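Local atomic coordinates of colicin-M immunity protein (Escherichia coli, PDB entry 4AEQ), a protein that protects cells carrying the colicin M plasmid against colicin M, acting as a plasmid-encoded immunity protein that here forms a domain-swapped dimer. Residues Pro47-Glu52 with Phe71-Pro76. Numbering follows the deposited sequence.
Sequences PKITWE and FKAEGP
The indole of Trp51 and the ring of Phe71 lie side by side on one face of the sheet, pointing the same way, with their planes inclined at 59° and the six-membered ring of Trp51 centred 5.7 Å from the Phe71 ring. Ile49 CG2 sits over one face of the indole near its rim; the same methyl, set anti to the backbone N, reaches obliquely to Phe71 CD2 at 3.8 Å. Trp51 CE3 rests on Phe71 CB (3.6 Å), while Trp51 CZ3 obliquely reaches the Phe71 ring, 4.0 Å from Phe71 CG. Further along, Ala73 CB is touched by Ile49 CD1 and by the Pro47 ring. Tyr82 on strand 79-87 meets the Phe71 ring at a shallow interplanar angle, and Tyr28 of the second subunit packs edge-to-face with Phe71 and lies against Pro47 and Ala73, which places these residues at the dimer interface.

Strand 48-51 forms one edge, within this chain, of the four-stranded antiparallel meander that follows helix 17-42 in this YebF/Cmi fold. Lys48-Glu74 and Thr50-Lys72 are its hydrogen-bonded pairs with strand 66-74, alternating with the non-hydrogen-bonded pairs Ile49-Ala73 and Trp51-Phe71.

On the face bearing Lys48, Thr50, Lys72 and Glu74, the Glu74 chain bends at chi2 (120°) back over the strands. In one of two conformers, Thr50 OG1 donates to Glu74 OE2 at 2.8 Å, from above the carboxylate plane, and is crossed by the Lys72 chain, 3.3 Å from Lys72 CB. Glu74 OE2 also lies 2.9 Å from Lys48 O and 3.1 Å from Lys72 O, acceptors whose nearness would tend to raise the Glu74 pKa.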
loop_
_atom_site.group_PDB
_atom_site.type_symbol
_atom_site.label_atom_id
_atom_site.label_comp_id
_atom_site.label_asym_id
_atom_site.label_seq_id
_atom_site.Cartn_x
_atom_site.Cartn_y
_atom_site.Cartn_z
ATOM N N PRO A 47 6.861 14.917 -6.457
ATOM C CA PRO A 47 6.445 15.358 -7.790
ATOM C C PRO A 47 5.208 16.238 -7.718
ATOM O O PRO A 47 4.481 16.196 -6.724
ATOM C CB PRO A 47 6.100 14.045 -8.496
ATOM C CG PRO A 47 5.763 13.101 -7.400
ATOM C CD PRO A 47 6.676 13.467 -6.270
ATOM N N LYS A 48 4.978 17.036 -8.754
ATOM C CA LYS A 48 3.749 17.809 -8.858
ATOM C C LYS A 48 2.657 16.875 -9.352
ATOM O O LYS A 48 2.901 16.059 -10.240
ATOM C CB LYS A 48 3.920 18.964 -9.846
ATOM C CG LYS A 48 5.019 19.962 -9.476
ATOM C CD LYS A 48 4.681 20.720 -8.201
ATOM C CE LYS A 48 5.752 21.744 -7.878
ATOM N NZ LYS A 48 5.955 22.721 -8.990
ATOM N N ILE A 49 1.459 16.992 -8.786
ATOM C CA ILE A 49 0.365 16.102 -9.160
ATOM C C ILE A 49 -0.664 16.827 -10.021
ATOM O O ILE A 49 -1.160 17.891 -9.653
ATOM C CB ILE A 49 -0.348 15.508 -7.928
ATOM C CG1 ILE A 49 0.646 14.829 -6.981
ATOM C CG2 ILE A 49 -1.419 14.520 -8.364
ATOM C CD1 ILE A 49 1.398 13.676 -7.615
ATOM N N THR A 50 -0.965 16.248 -11.179
ATOM C CA THR A 50 -2.039 16.764 -12.014
ATOM C C THR A 50 -3.161 15.738 -12.083
ATOM O O THR A 50 -2.923 14.534 -12.107
ATOM C CB THR A 50 -1.557 17.143 -13.426
ATOM O OG1 THR A 50 -0.769 16.080 -13.967
ATOM C CG2 THR A 50 -0.717 18.411 -13.377
ATOM N N TRP A 51 -4.391 16.225 -12.092
ATOM C CA TRP A 51 -5.546 15.346 -12.009
ATOM C C TRP A 51 -6.225 15.110 -13.347
ATOM O O TRP A 51 -6.221 15.972 -14.223
ATOM C CB TRP A 51 -6.549 15.881 -10.986
ATOM C CG TRP A 51 -5.948 16.060 -9.635
ATOM C CD1 TRP A 51 -5.608 17.239 -9.038
ATOM C CD2 TRP A 51 -5.591 15.023 -8.711
ATOM N NE1 TRP A 51 -5.073 17.002 -7.795
ATOM C CE2 TRP A 51 -5.049 15.655 -7.572
ATOM C CE3 TRP A 51 -5.677 13.630 -8.739
ATOM C CZ2 TRP A 51 -4.602 14.932 -6.468
ATOM C CZ3 TRP A 51 -5.233 12.918 -7.640
ATOM C CH2 TRP A 51 -4.702 13.569 -6.521
ATOM N N GLU A 52 -6.777 13.912 -13.499
ATOM C CA GLU A 52 -7.579 13.567 -14.658
ATOM C C GLU A 52 -8.994 13.283 -14.167
ATOM O O GLU A 52 -9.195 12.987 -12.988
ATOM C CB GLU A 52 -6.977 12.359 -15.368
ATOM C CG GLU A 52 -5.518 12.579 -15.743
ATOM C CD GLU A 52 -4.884 11.390 -16.430
ATOM O OE1 GLU A 52 -5.533 10.325 -16.525
ATOM O OE2 GLU A 52 -3.726 11.528 -16.876
ATOM N N PHE A 71 -4.202 10.069 -12.106
ATOM C CA PHE A 71 -3.413 11.287 -11.974
ATOM C C PHE A 71 -2.059 11.120 -12.642
ATOM O O PHE A 71 -1.640 10.006 -12.930
ATOM C CB PHE A 71 -3.259 11.702 -10.502
ATOM C CG PHE A 71 -2.516 10.702 -9.655
ATOM C CD1 PHE A 71 -3.184 9.643 -9.059
ATOM C CD2 PHE A 71 -1.156 10.838 -9.431
ATOM C CE1 PHE A 71 -2.509 8.731 -8.270
ATOM C CE2 PHE A 71 -0.474 9.926 -8.646
ATOM C CZ PHE A 71 -1.148 8.872 -8.064
ATOM N N LYS A 72 -1.396 12.238 -12.899
ATOM C CA LYS A 72 -0.044 12.235 -13.430
ATOM C C LYS A 72 0.884 12.870 -12.407
ATOM O O LYS A 72 0.537 13.870 -11.790
ATOM C CB LYS A 72 0.012 13.018 -14.740
ATOM C CG LYS A 72 -0.676 12.327 -15.901
ATOM C CD LYS A 72 -0.866 13.268 -17.079
ATOM C CE LYS A 72 -1.931 14.312 -16.781
ATOM N NZ LYS A 72 -2.193 15.202 -17.947
ATOM N N ALA A 73 2.056 12.276 -12.215
ATOM C CA ALA A 73 3.063 12.843 -11.328
ATOM C C ALA A 73 4.235 13.327 -12.174
ATOM O O ALA A 73 4.696 12.607 -13.058
ATOM C CB ALA A 73 3.520 11.806 -10.313
ATOM N N GLU A 74 4.706 14.541 -11.905
ATOM C CA GLU A 74 5.736 15.178 -12.723
ATOM C C GLU A 74 6.933 15.598 -11.885
ATOM O O GLU A 74 6.795 16.365 -10.933
ATOM C CB GLU A 74 5.161 16.401 -13.442
ATOM C CG GLU A 74 3.875 16.121 -14.193
ATOM C CD GLU A 74 2.707 16.956 -13.697
ATOM O OE1 GLU A 74 2.644 18.157 -14.042
ATOM O OE2 GLU A 74 1.854 16.408 -12.966
ATOM N N GLY A 75 8.095 15.041 -12.214
ATOM C CA GLY A 75 9.357 15.467 -11.642
ATOM C C GLY A 75 10.198 16.216 -12.659
ATOM O O GLY A 75 9.797 16.377 -13.812
ATOM N N PRO A 76 11.380 16.682 -12.243
ATOM C CA PRO A 76 12.284 17.307 -13.211
ATOM C C PRO A 76 12.866 16.294 -14.197
ATOM O O PRO A 76 13.240 16.675 -15.306
ATOM C CB PRO A 76 13.387 17.898 -12.329
ATOM C CG PRO A 76 13.363 17.077 -11.084
ATOM C CD PRO A 76 11.930 16.672 -10.878
#